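Local coordinates for flavin-nucleotide-binding protein (Mycobacterium smegmatis, PDB 4YBN), which binds FAD and heme in a split beta-barrel fold of the pyridoxamine 5'-phosphate oxidase-related family and is probably an oxidoreductase, at residues A[26-31]-A[83-88]; A[34-39]-A[45-50]; A[72-77]-A[150-155]; A[92-97]-A[174-179]. All coordinates share one frame; numbering follows the deposited sequence. Where two conformers were deposited one is given.

Overall arrangement
Contacts 1 and 2 are buried near the centre of the fold and share the curled antiparallel sheet: strands 34-41 and 78-91 are neighbours in it, and Val-83 of contact 1 packs on Ala-35 of contact 2. Contact 3, only partly buried, seats helix 68-74 on the same barrel, its Leu-73 reaching Phe-48 of contact 2. Contact 4 is buried too but remote, its centre about 34 Å from that of the chain. Chemistry follows place. Contacts 1 and 3 are apolar helix-on-strand packing, contact 2 is backbone pairing beside FAD, and in contact 4 an arginine stem packs on a helix, a water links the segments, and the charges are paired outside. Contacts 1, 2 and 4 also touch the second subunit.

Contact 1. Residues A[26-31]-A[83-88]; sequences DDLLDT and VTALDG
Leu-28 and Val-83 carry most of this contact, in which the last turn of helix 22-29 covers strand 78-91 of the split beta-barrel. Both residues point toward each other's segment. The two branches of Leu-28 divide the strand between them: CD1 rests on Ala-85 CB at 3.8 Å, while CD2 lies over the backbone, 3.7 Å from Val-83 O. The bond from CA already points at the strand, and a chi1 of 178° sets CG beside the carbonyl carbon, from where the forked end spans two residues that face the same side of the strand. The small methyl of Ala-85 leaves room for that fork, whereas the beta-branched Val-83 offers two methyls to the leucines and suits the extended backbone.

Between them, on the other side of the sheet, Thr-84 turns away; its hydroxyl is hydrogen-bonded to that of Ser-104 and it touches FAD. Alternation along the strand thus gives one face to the interior and the other to FAD and the second subunit, where Thr-84 packs on Leu-34 and Leu-86 on Pro-33 of that subunit. The interior continues onto Phe-52, which touches both Leu-29 and Val-83. Leu-29 starts off to one side, but its end swings back, and the two side chains cross at about a right angle, with Leu-29 CD2 meeting Val-83 CG2 at 3.9 Å.

Contact 2. Residues A[34-39]-A[45-50]; sequences LATVAL and PVAFPI. With FAD (flavin-adenine dinucleotide), chain H.
Ala-35 with Ile-50, Val-37 with Phe-48 and Leu-39 with Val-46 are the hydrogen-bonded pairs of two antiparallel strands, each joined by two backbone bonds. The bond from Val-37 N to Phe-48 O is 2.9 Å long and almost straight, at 177°. Thr-36 with Pro-49 and Ala-38 with Ala-47 form the non-hydrogen-bonded pairs between them. A proline is tolerated at 49 in this pairing because such a position offers strand 34-41 no N-H. Weaker CA-H...O contacts fill the intervals, among them Ala-47 CA to Val-37 O at 3.1 Å.

This is the beta hairpin 34-41/44-55 of the split beta-barrel, and its two faces differ in character. The small side chains of Thr-36 and Ala-38 pack on the same residues of the second subunit, which suits close approach of the two chains. The opposite face is apolar and, apart from Ala-35, carries larger side chains. There Val-37 CB sits over one face of the Phe-48 ring in a CH-pi contact, 4.2 Å from its centroid, while Leu-39 CD2 comes to the ring edge, 3.6 Å from Phe-48 CE2. The ring also stacks with Trp-69.

FAD lies along Pro-49 and Ile-50, at the end of the paired segments away from the turn. Its ribityl O2' donates to Pro-49 O at 2.9 Å. In Ile-50 a chi1 of -169° swings CG1 beside the carbonyl carbon, toward the flavin, where it presses on C4X, 3.5 Å away.

Contact 3. Residues A[72-77]-A[150-155]; sequences ALAEGA and LALALA
Just ahead of Leu-73 and Ala-74, the two residues that meet Leu-152, the carbonyl oxygen Ala-72 O receives two backbone N-H groups, from Ala-77 N at 3.1 Å and, weakly, from Glu-75 N at 3.3 Å. Leu-73 O in turn accepts from Gly-76 N at 3.0 Å. The bonds from Ala-77 N to Ala-72 O and from Gly-76 N to Leu-73 O, together with the positive phi of Gly-76 (109°), make a Schellman motif that ends helix 68-74. Glycine suits the turn because at these backbone angles a beta carbon would collide with the oxygen of Glu-75. The chain is thereby bent away just after the turn that touches strand 149-155.

Across the contact the partners are entirely apolar. Leu-152 reaches from the strand to the helix, and its two methyls part between successive helix residues. CD1 comes to Leu-73 CB at 4.0 Å, and CD2 takes Ala-74, lying 3.9 Å from Ala-74 CA and about as far from its CB. Alanine suits this point: with only a methyl to accommodate, the leucine can press against the helix backbone itself. Leu-150, two residues earlier and on the same face of the strand, adds a looser touch from CD2 to Ala-74 CB at 4.4 Å.

The helix thus lies over one face of the barrel sheet: Leu-73 also packs on Ile-61 of strand 58-64 and Ala-74 on Val-113 of strand 110-113, while Ala-72, and Ala-77 just after the helix, pack on Leu-39 of strand 34-41. Strand 149-155 itself runs between 58-64 and 110-113.

Contact 4. Residues A[92-97]-A[174-179]; sequences ARSSFE and DEDIAA. With HEM (protoporphyrin IX containing Fe), chain G.
Arg-93 lays its hydrocarbon stem on the backbone of helix 174-178 at Asp-176 and Ile-177, though its charge is spent elsewhere. The loop 92-97 that carries it joins strands 78-91 and 99-108 of the split beta-barrel and includes an ST motif, in which Ser-94 OG accepts a hydrogen bond from Glu-97 N at 3.2 Å. Extended from CG to NE, the arginine lays CD against Asp-176 O at 3.3 Å, and one face of its guanidinium meets Ile-177 CA near the rim. A long, flexible aliphatic stem with a flat head suits this surface, since it can lie on the helix backbone and still reach acids outside the contact. NH1 forms salt bridges with Asp-172 and with Asp-200 of the second subunit.

Asp-176, whose CB meets that of Arg-93 at 3.8 Å, is likewise paired outside the contact: its OD2 makes a salt bridge with Arg-139 of the second subunit. The same OD2 reaches Ser-94 through a water, which accepts from Ser-94 OG at 2.8 Å and donates to Asp-176 OD2 at 2.6 Å. Ser-94 OG, placed between its backbone N and carbonyl carbon (chi1 60°), can therefore hold the loop turn and the water at once.

The far end of the loop belongs to the heme pocket. Phe-96 turns its ring edge to the vinyl carbon CAC, with CD1 3.5 Å from the heme carbon CHD. Beside it, Phe-96 O accepts from a second water at 2.8 Å, and that water is bound to the heme iron at 2.3 Å.

Contact 1. Residues A[26-31]-A[83-88]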
# COMPACT_ATOMS: atom_id res chain seq x y z
N ASP A 26 -15.26 -6.26 2.13
CA ASP A 26 -14.69 -7.58 2.15
C ASP A 26 -13.94 -7.93 0.90
O ASP A 26 -12.90 -8.60 0.94
CB ASP A 26 -15.82 -8.66 2.40
CG ASP A 26 -16.37 -8.57 3.79
OD1 ASP A 26 -15.77 -7.88 4.61
OD2 ASP A 26 -17.42 -9.20 4.09
N ASP A 27 -14.46 -7.51 -0.23
CA ASP A 27 -13.79 -7.75 -1.46
C ASP A 27 -12.39 -7.10 -1.48
O ASP A 27 -11.40 -7.73 -1.84
CB ASP A 27 -14.62 -7.22 -2.64
CG ASP A 27 -14.00 -7.58 -3.97
OD1 ASP A 27 -13.98 -8.79 -4.28
OD2 ASP A 27 -13.50 -6.67 -4.69
N LEU A 28 -12.29 -5.87 -1.00
CA LEU A 28 -10.98 -5.25 -0.90
C LEU A 28 -10.11 -5.96 0.06
O LEU A 28 -8.99 -6.34 -0.28
CB LEU A 28 -11.13 -3.82 -0.47
CG LEU A 28 -9.81 -3.05 -0.28
CD1 LEU A 28 -9.03 -3.02 -1.55
CD2 LEU A 28 -10.09 -1.68 0.23
N LEU A 29 -10.64 -6.28 1.25
CA LEU A 29 -9.84 -6.97 2.26
C LEU A 29 -9.45 -8.39 1.87
O LEU A 29 -8.46 -8.94 2.33
CB LEU A 29 -10.59 -6.99 3.59
CG LEU A 29 -10.92 -5.67 4.24
CD1 LEU A 29 -11.66 -5.82 5.52
CD2 LEU A 29 -9.66 -4.82 4.45
N ASP A 30 -10.22 -9.00 0.99
CA ASP A 30 -9.87 -10.28 0.50
C ASP A 30 -9.02 -10.24 -0.75
O ASP A 30 -8.79 -11.28 -1.35
CB ASP A 30 -11.15 -11.02 0.11
CG ASP A 30 -11.98 -11.38 1.35
OD1 ASP A 30 -11.40 -11.36 2.46
OD2 ASP A 30 -13.19 -11.65 1.18
N THR A 31 -8.60 -9.06 -1.17
CA THR A 31 -7.77 -8.91 -2.32
C THR A 31 -6.33 -8.54 -1.91
O THR A 31 -5.40 -9.15 -2.39
CB THR A 31 -8.34 -7.81 -3.24
OG1 THR A 31 -9.65 -8.17 -3.63
CG2 THR A 31 -7.47 -7.65 -4.52
N VAL A 83 -5.84 -0.06 4.28
CA VAL A 83 -5.70 -1.09 3.23
C VAL A 83 -6.04 -0.47 1.90
O VAL A 83 -7.15 0.03 1.72
CB VAL A 83 -6.58 -2.36 3.47
CG1 VAL A 83 -6.33 -3.39 2.37
CG2 VAL A 83 -6.22 -2.95 4.83
N THR A 84 -5.11 -0.55 0.96
CA THR A 84 -5.21 0.20 -0.31
C THR A 84 -4.81 -0.65 -1.52
O THR A 84 -3.82 -1.38 -1.51
CB THR A 84 -4.31 1.49 -0.19
OG1 THR A 84 -4.87 2.35 0.82
CG2 THR A 84 -4.30 2.27 -1.46
N ALA A 85 -5.67 -0.58 -2.52
CA ALA A 85 -5.42 -1.09 -3.85
C ALA A 85 -5.30 0.02 -4.84
O ALA A 85 -6.22 0.78 -5.01
CB ALA A 85 -6.55 -1.98 -4.24
N LEU A 86 -4.16 0.13 -5.47
CA LEU A 86 -3.91 1.12 -6.56
C LEU A 86 -4.21 0.46 -7.87
O LEU A 86 -3.52 -0.48 -8.23
CB LEU A 86 -2.44 1.49 -6.53
CG LEU A 86 -1.88 2.51 -7.56
CD1 LEU A 86 -2.70 3.76 -7.53
CD2 LEU A 86 -0.44 2.84 -7.23
N ASP A 87 -5.25 0.94 -8.55
CA ASP A 87 -5.83 0.36 -9.73
C ASP A 87 -5.50 1.04 -11.03
O ASP A 87 -5.78 0.49 -12.06
CB ASP A 87 -7.35 0.35 -9.60
CG ASP A 87 -7.81 -0.56 -8.48
OD1 ASP A 87 -7.04 -1.49 -8.16
OD2 ASP A 87 -8.89 -0.37 -7.94
N GLY A 88 -4.93 2.22 -11.00
CA GLY A 88 -4.54 2.88 -12.24
C GLY A 88 -4.33 4.35 -12.09
O GLY A 88 -4.55 4.94 -11.02

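Contact 2. Residues A[34-39]-A[45-50]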
# COMPACT_ATOMS: atom_id res chain seq x y z
N LEU A 34 -1.64 -6.66 2.36
CA LEU A 34 -0.85 -5.74 3.15
C LEU A 34 -1.75 -4.71 3.77
O LEU A 34 -2.63 -4.13 3.12
CB LEU A 34 0.20 -5.10 2.26
CG LEU A 34 0.82 -3.76 2.64
CD1 LEU A 34 1.68 -3.91 3.87
CD2 LEU A 34 1.61 -3.24 1.44
N ALA A 35 -1.53 -4.46 5.06
CA ALA A 35 -2.18 -3.36 5.73
C ALA A 35 -1.07 -2.41 6.26
O ALA A 35 0.07 -2.85 6.53
CB ALA A 35 -2.99 -3.89 6.92
N THR A 36 -1.40 -1.15 6.44
CA THR A 36 -0.52 -0.28 7.11
C THR A 36 -1.23 0.06 8.39
O THR A 36 -2.35 0.50 8.34
CB THR A 36 -0.20 0.97 6.28
OG1 THR A 36 0.46 0.54 5.09
CG2 THR A 36 0.71 1.82 7.02
N VAL A 37 -0.55 -0.11 9.50
CA VAL A 37 -1.12 0.09 10.82
C VAL A 37 -0.48 1.31 11.48
O VAL A 37 0.71 1.47 11.45
CB VAL A 37 -0.88 -1.10 11.71
CG1 VAL A 37 -1.32 -0.81 13.14
CG2 VAL A 37 -1.57 -2.33 11.18
N ALA A 38 -1.32 2.20 11.96
CA ALA A 38 -0.90 3.43 12.61
C ALA A 38 -1.33 3.39 14.07
O ALA A 38 -2.45 2.96 14.39
CB ALA A 38 -1.57 4.58 11.92
N LEU A 39 -0.44 3.84 14.96
CA LEU A 39 -0.71 3.96 16.34
C LEU A 39 0.12 5.15 16.89
O LEU A 39 0.86 5.81 16.16
CB LEU A 39 -0.35 2.69 17.07
CG LEU A 39 1.10 2.24 17.13
CD1 LEU A 39 1.35 1.43 18.39
CD2 LEU A 39 1.42 1.41 15.89
N PRO A 45 3.10 9.80 16.11
CA PRO A 45 2.52 8.77 15.27
C PRO A 45 3.53 7.79 14.81
O PRO A 45 4.69 8.16 14.60
CB PRO A 45 1.95 9.56 14.09
CG PRO A 45 2.79 10.80 13.97
CD PRO A 45 3.30 11.08 15.38
N VAL A 46 3.11 6.53 14.67
CA VAL A 46 3.98 5.52 14.10
C VAL A 46 3.15 4.71 13.10
O VAL A 46 1.90 4.57 13.23
CB VAL A 46 4.73 4.62 15.08
CG1 VAL A 46 5.37 5.40 16.22
CG2 VAL A 46 3.83 3.57 15.62
N ALA A 47 3.81 4.25 12.06
CA ALA A 47 3.10 3.47 11.02
C ALA A 47 4.00 2.34 10.54
O ALA A 47 5.22 2.55 10.44
CB ALA A 47 2.71 4.34 9.89
N PHE A 48 3.42 1.14 10.35
CA PHE A 48 4.22 0.02 9.89
C PHE A 48 3.36 -0.85 9.03
O PHE A 48 2.18 -0.93 9.21
CB PHE A 48 4.86 -0.74 11.03
CG PHE A 48 3.90 -1.41 11.96
CD1 PHE A 48 3.52 -2.70 11.75
CD2 PHE A 48 3.42 -0.77 13.06
CE1 PHE A 48 2.65 -3.38 12.63
CE2 PHE A 48 2.52 -1.42 13.92
CZ PHE A 48 2.13 -2.71 13.69
N PRO A 49 3.93 -1.45 8.03
CA PRO A 49 3.22 -2.35 7.22
C PRO A 49 3.16 -3.73 7.81
O PRO A 49 4.08 -4.16 8.58
CB PRO A 49 4.12 -2.41 5.95
CG PRO A 49 5.45 -2.15 6.44
CD PRO A 49 5.32 -1.24 7.60
N ILE A 50 2.15 -4.50 7.49
CA ILE A 50 2.08 -5.87 8.01
C ILE A 50 1.11 -6.69 7.20
O ILE A 50 0.10 -6.18 6.70
CB ILE A 50 1.66 -5.84 9.51
CG1 ILE A 50 1.85 -7.21 10.14
CG2 ILE A 50 0.23 -5.41 9.61
CD1 ILE A 50 2.13 -7.34 11.62
PA FAD H . 10.17 -1.41 15.99
O1A FAD H . 11.36 -1.77 16.85
O2A FAD H . 8.80 -1.35 16.63
O5B FAD H . 10.42 0.04 15.29
C5B FAD H . 11.63 0.78 15.37
C4B FAD H . 11.84 1.59 14.09
O4B FAD H . 12.44 0.77 13.05
C3B FAD H . 10.57 2.13 13.43
O3B FAD H . 9.97 3.31 13.99
C2B FAD H . 11.00 2.37 12.02
O2B FAD H . 11.56 3.68 12.00
C1B FAD H . 12.01 1.23 11.77
N9A FAD H . 11.26 0.18 11.00
C8A FAD H . 10.79 -0.97 11.52
N7A FAD H . 10.12 -1.70 10.58
C5A FAD H . 10.15 -1.00 9.43
C6A FAD H . 9.63 -1.21 8.07
N6A FAD H . 8.95 -2.35 7.80
N1A FAD H . 9.91 -0.21 7.15
C2A FAD H . 10.63 0.90 7.43
N3A FAD H . 11.10 1.13 8.65
C4A FAD H . 10.91 0.25 9.69
N1 FAD H . 5.86 -8.30 10.50
C2 FAD H . 5.26 -9.30 11.21
O2 FAD H . 5.64 -9.41 12.40
N3 FAD H . 4.33 -10.15 10.66
C4 FAD H . 3.90 -10.00 9.38
O4 FAD H . 3.04 -10.70 8.81
C4X FAD H . 4.51 -8.92 8.56
N5 FAD H . 4.15 -8.75 7.27
C5X FAD H . 4.72 -7.77 6.52
C6 FAD H . 4.32 -7.58 5.19
C7 FAD H . 4.87 -6.57 4.42
C7M FAD H . 4.43 -6.41 2.98
C8 FAD H . 5.91 -5.69 5.00
C8M FAD H . 6.53 -4.56 4.24
C9 FAD H . 6.29 -5.86 6.31
C9A FAD H . 5.75 -6.86 7.10
N10 FAD H . 6.13 -7.02 8.46
C10 FAD H . 5.55 -8.07 9.20
C1' FAD H . 7.19 -6.17 9.04
C2' FAD H . 6.81 -5.05 9.97
O2' FAD H . 6.86 -3.82 9.24
C3' FAD H . 7.85 -5.01 11.12
O3' FAD H . 9.21 -4.95 10.58
C4' FAD H . 7.67 -6.10 12.21
O4' FAD H . 6.35 -6.07 12.80
C5' FAD H . 8.68 -5.94 13.35
O5' FAD H . 8.77 -4.56 13.75
P FAD H . 9.66 -4.05 15.01
O1P FAD H . 10.96 -4.81 15.01
O2P FAD H . 8.71 -4.10 16.20
O3P FAD H . 10.07 -2.48 14.75

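Contact 3. Residues A[72-77]-A[150-155]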
# COMPACT_ATOMS: atom_id res chain seq x y z
N ALA A 72 2.86 -3.27 21.58
CA ALA A 72 2.13 -2.04 21.85
C ALA A 72 0.68 -2.23 21.53
O ALA A 72 -0.20 -1.89 22.31
CB ALA A 72 2.73 -0.88 21.07
N LEU A 73 0.38 -2.90 20.43
CA LEU A 73 -0.97 -3.19 20.10
C LEU A 73 -1.60 -4.21 21.03
O LEU A 73 -2.76 -4.10 21.37
CB LEU A 73 -1.04 -3.75 18.67
CG LEU A 73 -0.66 -2.76 17.54
CD1 LEU A 73 -0.60 -3.58 16.25
CD2 LEU A 73 -1.72 -1.69 17.43
N ALA A 74 -0.84 -5.22 21.41
CA ALA A 74 -1.32 -6.23 22.33
C ALA A 74 -1.68 -5.59 23.72
O ALA A 74 -2.66 -5.94 24.34
CB ALA A 74 -0.26 -7.23 22.58
N GLU A 75 -0.96 -4.55 24.07
CA GLU A 75 -1.18 -3.82 25.34
C GLU A 75 -2.30 -2.79 25.22
O GLU A 75 -2.62 -2.10 26.19
CB GLU A 75 0.11 -3.16 25.77
CG GLU A 75 1.11 -4.22 26.24
CD GLU A 75 2.56 -3.70 26.47
OE1 GLU A 75 2.86 -2.50 26.41
OE2 GLU A 75 3.46 -4.55 26.65
N GLY A 76 -2.95 -2.70 24.06
CA GLY A 76 -4.13 -1.91 23.96
C GLY A 76 -4.02 -0.61 23.18
O GLY A 76 -4.97 0.15 23.14
N ALA A 77 -2.91 -0.34 22.47
CA ALA A 77 -2.80 0.92 21.68
C ALA A 77 -3.92 1.04 20.66
O ALA A 77 -4.08 0.20 19.77
CB ALA A 77 -1.43 1.00 21.00
N LEU A 150 2.60 -13.87 18.30
CA LEU A 150 1.56 -13.02 18.79
C LEU A 150 0.61 -12.91 17.65
O LEU A 150 0.98 -12.57 16.53
CB LEU A 150 2.25 -11.69 19.07
CG LEU A 150 1.56 -10.63 19.89
CD1 LEU A 150 0.98 -11.20 21.17
CD2 LEU A 150 2.58 -9.54 20.21
N ALA A 151 -0.61 -13.29 17.88
CA ALA A 151 -1.68 -13.07 16.93
C ALA A 151 -2.66 -12.10 17.50
O ALA A 151 -3.00 -12.22 18.66
CB ALA A 151 -2.38 -14.42 16.67
N LEU A 152 -3.15 -11.18 16.69
CA LEU A 152 -4.03 -10.12 17.11
C LEU A 152 -5.17 -9.90 16.17
O LEU A 152 -4.98 -10.05 14.96
CB LEU A 152 -3.25 -8.78 17.16
CG LEU A 152 -1.97 -8.81 18.00
CD1 LEU A 152 -1.10 -7.62 17.65
CD2 LEU A 152 -2.33 -8.73 19.45
N ALA A 153 -6.34 -9.49 16.67
CA ALA A 153 -7.54 -9.38 15.84
C ALA A 153 -8.26 -8.11 16.13
O ALA A 153 -8.44 -7.73 17.30
CB ALA A 153 -8.49 -10.56 16.14
N LEU A 154 -8.60 -7.40 15.08
CA LEU A 154 -9.40 -6.22 15.14
C LEU A 154 -10.77 -6.48 14.58
O LEU A 154 -10.90 -6.95 13.46
CB LEU A 154 -8.69 -5.13 14.32
CG LEU A 154 -9.39 -3.78 14.17
CD1 LEU A 154 -9.29 -3.08 15.51
CD2 LEU A 154 -8.81 -2.90 13.10
N ALA A 155 -11.79 -6.18 15.36
CA ALA A 155 -13.19 -6.38 15.00
C ALA A 155 -13.62 -5.49 13.88
O ALA A 155 -13.37 -4.31 13.91
CB ALA A 155 -14.10 -6.14 16.23

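Contact 4. Residues A[92-97]-A[174-179]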
# COMPACT_ATOMS: atom_id res chain seq x y z
N ALA A 92 -5.63 12.98 -17.29
CA ALA A 92 -6.54 14.01 -17.78
C ALA A 92 -5.81 14.96 -18.72
O ALA A 92 -4.59 14.89 -18.91
CB ALA A 92 -7.19 14.74 -16.62
N ARG A 93 -6.60 15.79 -19.40
CA ARG A 93 -6.07 16.82 -20.30
C ARG A 93 -5.44 18.00 -19.57
O ARG A 93 -4.79 18.82 -20.20
CB ARG A 93 -7.18 17.36 -21.18
CG ARG A 93 -7.63 16.38 -22.23
CD ARG A 93 -8.88 16.95 -22.86
NE ARG A 93 -9.44 16.06 -23.84
CZ ARG A 93 -10.43 15.21 -23.60
NH1 ARG A 93 -10.98 15.10 -22.38
NH2 ARG A 93 -10.85 14.46 -24.61
N SER A 94 -5.64 18.08 -18.25
CA SER A 94 -4.89 18.97 -17.35
C SER A 94 -4.22 18.20 -16.20
O SER A 94 -4.70 17.14 -15.80
CB SER A 94 -5.84 19.93 -16.68
OG SER A 94 -6.79 19.22 -15.96
N SER A 95 -3.21 18.78 -15.58
CA SER A 95 -2.65 18.11 -14.35
C SER A 95 -3.61 18.21 -13.19
O SER A 95 -3.71 17.29 -12.33
CB SER A 95 -1.32 18.69 -13.99
OG SER A 95 -1.47 20.07 -13.90
N PHE A 96 -4.38 19.29 -13.16
CA PHE A 96 -5.29 19.48 -12.08
C PHE A 96 -6.33 18.37 -11.97
O PHE A 96 -6.74 18.04 -10.86
CB PHE A 96 -5.91 20.87 -12.16
CG PHE A 96 -6.98 21.12 -11.15
CD1 PHE A 96 -6.66 21.51 -9.87
CD2 PHE A 96 -8.32 20.97 -11.49
CE1 PHE A 96 -7.64 21.74 -8.94
CE2 PHE A 96 -9.32 21.25 -10.58
CZ PHE A 96 -8.97 21.63 -9.29
N GLU A 97 -6.80 17.83 -13.08
CA GLU A 97 -7.82 16.79 -13.04
C GLU A 97 -7.20 15.39 -13.15
O GLU A 97 -7.93 14.44 -13.29
CB GLU A 97 -8.89 16.94 -14.15
CG GLU A 97 -9.76 18.17 -14.07
CD GLU A 97 -10.64 18.19 -12.87
OE1 GLU A 97 -10.93 17.11 -12.29
OE2 GLU A 97 -11.08 19.29 -12.54
N ASP A 174 -14.25 22.01 -19.79
CA ASP A 174 -14.72 22.07 -21.20
C ASP A 174 -13.67 22.73 -22.16
O ASP A 174 -13.43 22.24 -23.28
CB ASP A 174 -16.04 22.82 -21.24
CG ASP A 174 -16.15 23.86 -20.15
OD1 ASP A 174 -17.08 23.74 -19.32
OD2 ASP A 174 -15.26 24.75 -20.08
N GLU A 175 -13.02 23.78 -21.68
CA GLU A 175 -11.85 24.40 -22.40
C GLU A 175 -10.78 23.39 -22.93
O GLU A 175 -10.27 23.50 -24.04
CB GLU A 175 -11.16 25.43 -21.48
CG GLU A 175 -11.98 26.70 -21.18
CD GLU A 175 -12.62 26.77 -19.78
OE1 GLU A 175 -12.78 25.69 -19.10
OE2 GLU A 175 -12.97 27.94 -19.38
N ASP A 176 -10.45 22.39 -22.11
CA ASP A 176 -9.42 21.39 -22.44
C ASP A 176 -9.90 20.34 -23.40
O ASP A 176 -9.13 19.87 -24.28
CB ASP A 176 -8.97 20.72 -21.13
CG ASP A 176 -8.26 21.66 -20.27
OD1 ASP A 176 -7.44 22.43 -20.86
OD2 ASP A 176 -8.51 21.63 -19.03
N ILE A 177 -11.16 19.97 -23.23
CA ILE A 177 -11.85 19.11 -24.18
C ILE A 177 -11.76 19.76 -25.57
O ILE A 177 -11.17 19.19 -26.51
CB ILE A 177 -13.33 18.87 -23.75
CG1 ILE A 177 -13.38 18.28 -22.33
CG2 ILE A 177 -14.02 17.89 -24.69
CD1 ILE A 177 -14.77 17.96 -21.84
N ALA A 178 -12.25 20.99 -25.64
CA ALA A 178 -12.26 21.73 -26.89
C ALA A 178 -10.87 21.72 -27.52
O ALA A 178 -10.75 21.56 -28.71
CB ALA A 178 -12.75 23.16 -26.68
N ALA A 179 -9.81 21.82 -26.71
CA ALA A 179 -8.47 21.83 -27.29
C ALA A 179 -8.06 20.48 -27.85
O ALA A 179 -6.98 20.37 -28.47
CB ALA A 179 -7.46 22.34 -26.26
CHA HEM G . -6.99 15.61 -5.51
CHB HEM G . -3.93 12.88 -8.03
CHC HEM G . -2.15 16.81 -10.19
CHD HEM G . -4.95 19.61 -7.44
C1A HEM G . -6.33 14.53 -6.02
C2A HEM G . -6.59 13.18 -5.68
C3A HEM G . -5.68 12.41 -6.38
C4A HEM G . -4.92 13.30 -7.17
CMA HEM G . -5.46 10.91 -6.38
CAA HEM G . -7.60 12.69 -4.65
CBA HEM G . -9.04 12.61 -5.17
CGA HEM G . -9.92 11.83 -4.21
O1A HEM G . -10.43 10.76 -4.60
O2A HEM G . -10.12 12.23 -3.03
C1B HEM G . -3.19 13.71 -8.89
C2B HEM G . -2.29 13.21 -9.87
C3B HEM G . -1.76 14.28 -10.49
C4B HEM G . -2.38 15.49 -9.87
CMB HEM G . -1.95 11.76 -10.23
CAB HEM G . -0.85 14.06 -11.61
CBB HEM G . -0.52 15.00 -12.45
C1C HEM G . -2.74 17.95 -9.62
C2C HEM G . -2.31 19.30 -9.83
C3C HEM G . -3.12 20.13 -9.04
C4C HEM G . -4.03 19.25 -8.35
CMC HEM G . -1.23 19.71 -10.76
CAC HEM G . -3.17 21.60 -8.99
CBC HEM G . -2.67 22.38 -9.96
C1D HEM G . -5.71 18.70 -6.72
C2D HEM G . -6.79 19.17 -5.87
C3D HEM G . -7.36 18.07 -5.34
C4D HEM G . -6.63 16.92 -5.88
CMD HEM G . -7.18 20.59 -5.61
CAD HEM G . -8.52 17.99 -4.37
CBD HEM G . -9.77 17.32 -4.97
CGD HEM G . -11.01 17.73 -4.21
O1D HEM G . -11.88 18.48 -4.75
O2D HEM G . -11.20 17.34 -3.03
NA HEM G . -5.30 14.59 -6.91
NB HEM G . -3.23 15.04 -8.93
NC HEM G . -3.71 17.96 -8.66
ND HEM G . -5.66 17.36 -6.71
FE HEM G . -4.46 16.26 -7.70
O HOH W 1 -9.09 19.55 -17.56
O HOH W 2 -6.20 15.88 -9.21